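Local coordinates for protein malonate decarboxylase subunit alpha (Acinetobacter baumannii ATCC 17978, PDB 6MPR) that probably acts as the acyl-carrier-protein transferase of malonate decarboxylase, loading malonate onto the carrier and releasing acetate as the enzyme turns malonate into acetate and carbon dioxide, at residues Ser317-Gly322 with Met351-Ala356. Residues are numbered along the deposited sequence; the frame is centred on the assembly and turned at random. Where two conformers were deposited one is given.
Sequences SVHCFG and MMCQLA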
loop_
_atom_site.group_PDB
_atom_site.type_symbol
_atom_site.label_atom_id
_atom_site.label_comp_id
_atom_site.label_asym_id
_atom_site.label_seq_id
_atom_site.Cartn_x
_atom_site.Cartn_y
_atom_site.Cartn_z
ATOM N N SER A 317 7.367 -10.500 -16.692
ATOM C CA SER A 317 7.764 -9.334 -15.922
ATOM C C SER A 317 7.992 -9.751 -14.478
ATOM O O SER A 317 7.280 -10.609 -13.942
ATOM C CB SER A 317 6.698 -8.239 -15.996
ATOM O OG SER A 317 5.520 -8.626 -15.300
ATOM N N VAL A 318 8.990 -9.143 -13.856
ATOM C CA VAL A 318 9.242 -9.320 -12.428
ATOM C C VAL A 318 9.552 -7.953 -11.854
ATOM O O VAL A 318 10.477 -7.279 -12.329
ATOM C CB VAL A 318 10.419 -10.270 -12.152
ATOM C CG1 VAL A 318 10.636 -10.441 -10.646
ATOM C CG2 VAL A 318 10.211 -11.600 -12.820
ATOM N N HIS A 319 8.793 -7.547 -10.838
ATOM C CA HIS A 319 9.138 -6.421 -9.977
ATOM C C HIS A 319 9.638 -6.963 -8.643
ATOM O O HIS A 319 9.071 -7.920 -8.112
ATOM C CB HIS A 319 7.935 -5.505 -9.750
ATOM C CG HIS A 319 8.313 -4.208 -9.120
ATOM N ND1 HIS A 319 8.231 -3.995 -7.759
ATOM C CD2 HIS A 319 8.877 -3.093 -9.646
ATOM C CE1 HIS A 319 8.684 -2.785 -7.481
ATOM N NE2 HIS A 319 9.092 -2.221 -8.606
ATOM N N CYS A 320 10.695 -6.350 -8.096
ATOM C CA CYS A 320 11.483 -6.953 -7.020
ATOM C C CYS A 320 11.425 -6.132 -5.739
ATOM O O CYS A 320 11.516 -4.902 -5.784
ATOM C CB CYS A 320 12.958 -7.083 -7.413
ATOM S SG CYS A 320 13.268 -8.153 -8.818
ATOM N N PHE A 321 11.320 -6.841 -4.594
ATOM C CA PHE A 321 11.459 -6.207 -3.287
ATOM C C PHE A 321 12.907 -5.834 -2.989
ATOM O O PHE A 321 13.160 -4.861 -2.269
ATOM C CB PHE A 321 10.970 -7.148 -2.184
ATOM C CG PHE A 321 9.670 -7.839 -2.474
ATOM C CD1 PHE A 321 8.463 -7.226 -2.186
ATOM C CD2 PHE A 321 9.664 -9.113 -3.014
ATOM C CE1 PHE A 321 7.262 -7.879 -2.421
ATOM C CE2 PHE A 321 8.470 -9.777 -3.260
ATOM C CZ PHE A 321 7.268 -9.161 -2.978
ATOM N N GLY A 322 13.851 -6.602 -3.526
ATOM C CA GLY A 322 15.274 -6.470 -3.292
ATOM C C GLY A 322 16.025 -7.228 -4.365
ATOM O O GLY A 322 15.432 -7.745 -5.311
ATOM N N MET A 351 8.529 -1.198 -0.848
ATOM C CA MET A 351 7.195 -0.629 -0.656
ATOM C C MET A 351 6.331 -0.815 -1.900
ATOM O O MET A 351 5.170 -1.248 -1.809
ATOM C CB MET A 351 7.274 0.851 -0.287
ATOM C CG MET A 351 5.883 1.486 -0.237
ATOM S SD MET A 351 5.640 2.733 1.022
ATOM C CE MET A 351 6.198 4.216 0.211
ATOM N N MET A 352 6.877 -0.496 -3.078
ATOM C CA MET A 352 6.081 -0.598 -4.302
ATOM C C MET A 352 5.744 -2.045 -4.629
ATOM O O MET A 352 4.620 -2.355 -5.060
ATOM C CB MET A 352 6.825 0.075 -5.456
ATOM C CG MET A 352 6.106 0.077 -6.803
ATOM S SD MET A 352 7.137 0.964 -8.005
ATOM C CE MET A 352 6.865 2.653 -7.469
ATOM N N CYS A 353 6.699 -2.943 -4.402
ATOM C CA CYS A 353 6.481 -4.345 -4.713
ATOM C C CYS A 353 5.474 -4.969 -3.752
ATOM O O CYS A 353 4.606 -5.735 -4.172
ATOM C CB CYS A 353 7.817 -5.081 -4.659
ATOM S SG CYS A 353 7.840 -6.632 -5.526
ATOM N N GLN A 354 5.584 -4.662 -2.454
ATOM C CA GLN A 354 4.586 -5.148 -1.495
ATOM C C GLN A 354 3.201 -4.593 -1.803
ATOM O O GLN A 354 2.201 -5.314 -1.701
ATOM C CB GLN A 354 4.997 -4.771 -0.076
ATOM C CG GLN A 354 6.072 -5.656 0.528
ATOM C CD GLN A 354 5.534 -6.998 0.959
ATOM O OE1 GLN A 354 4.392 -7.101 1.409
ATOM N NE2 GLN A 354 6.348 -8.038 0.825
ATOM N N LEU A 355 3.118 -3.310 -2.182
ATOM C CA LEU A 355 1.826 -2.747 -2.577
ATOM C C LEU A 355 1.227 -3.512 -3.757
ATOM O O LEU A 355 0.035 -3.852 -3.753
ATOM C CB LEU A 355 1.982 -1.269 -2.929
ATOM C CG LEU A 355 0.674 -0.478 -2.954
ATOM C CD1 LEU A 355 -0.049 -0.575 -1.602
ATOM C CD2 LEU A 355 0.958 0.970 -3.327
ATOM N N ALA A 356 2.033 -3.777 -4.788
ATOM C CA ALA A 356 1.536 -4.573 -5.908
ATOM C C ALA A 356 1.157 -5.972 -5.456
ATOM O O ALA A 356 0.174 -6.543 -5.943
ATOM C CB ALA A 356 2.575 -4.642 -7.027
#
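Phe321 and Cys353 bring the two backbones within 5.5 Å, CA to CA, where the chain running off the end of strand 317-319 passes beside helix 350-359. The Cys353 side chain lies between them, touching both His319 and Phe321. Cys353 SG, anti to the backbone N (chi1 -160°), reaches over one face of the Phe321 ring, 3.4 Å from the ring centroid and almost on the ring normal, a cysteine sulfur-aromatic contact. Cys353 SG also accepts a hydrogen bond from His319 ND1 at 3.5 Å, the sulfur tilted slightly out of the imidazole plane, and it sits 3.1 Å from His319 O. Cys353 CB fits at the edge of the imidazole, 3.3 Å from His319 ND1. Strand 317-319 is an outermost strand of the chain's second, mixed sheet, parallel to its neighbour 297-299, and helix 350-359 packs on this end of the sheet, with Cys353 and Ala356 also touching Thr299. Met352 SD comes obliquely toward the His319 ring, 3.8 Å from its NE2; Phe339 meets the same ring edge-to-face, and Val151 of the second subunit packs on His319. Gln354, bent at chi2 (-76°), carries its amide back to Phe321, the two planes 37° apart and Gln354 NE2 3.4 Å from Phe321 CE1, while its OE1 accepts a hydrogen bond from Asn393 ND2.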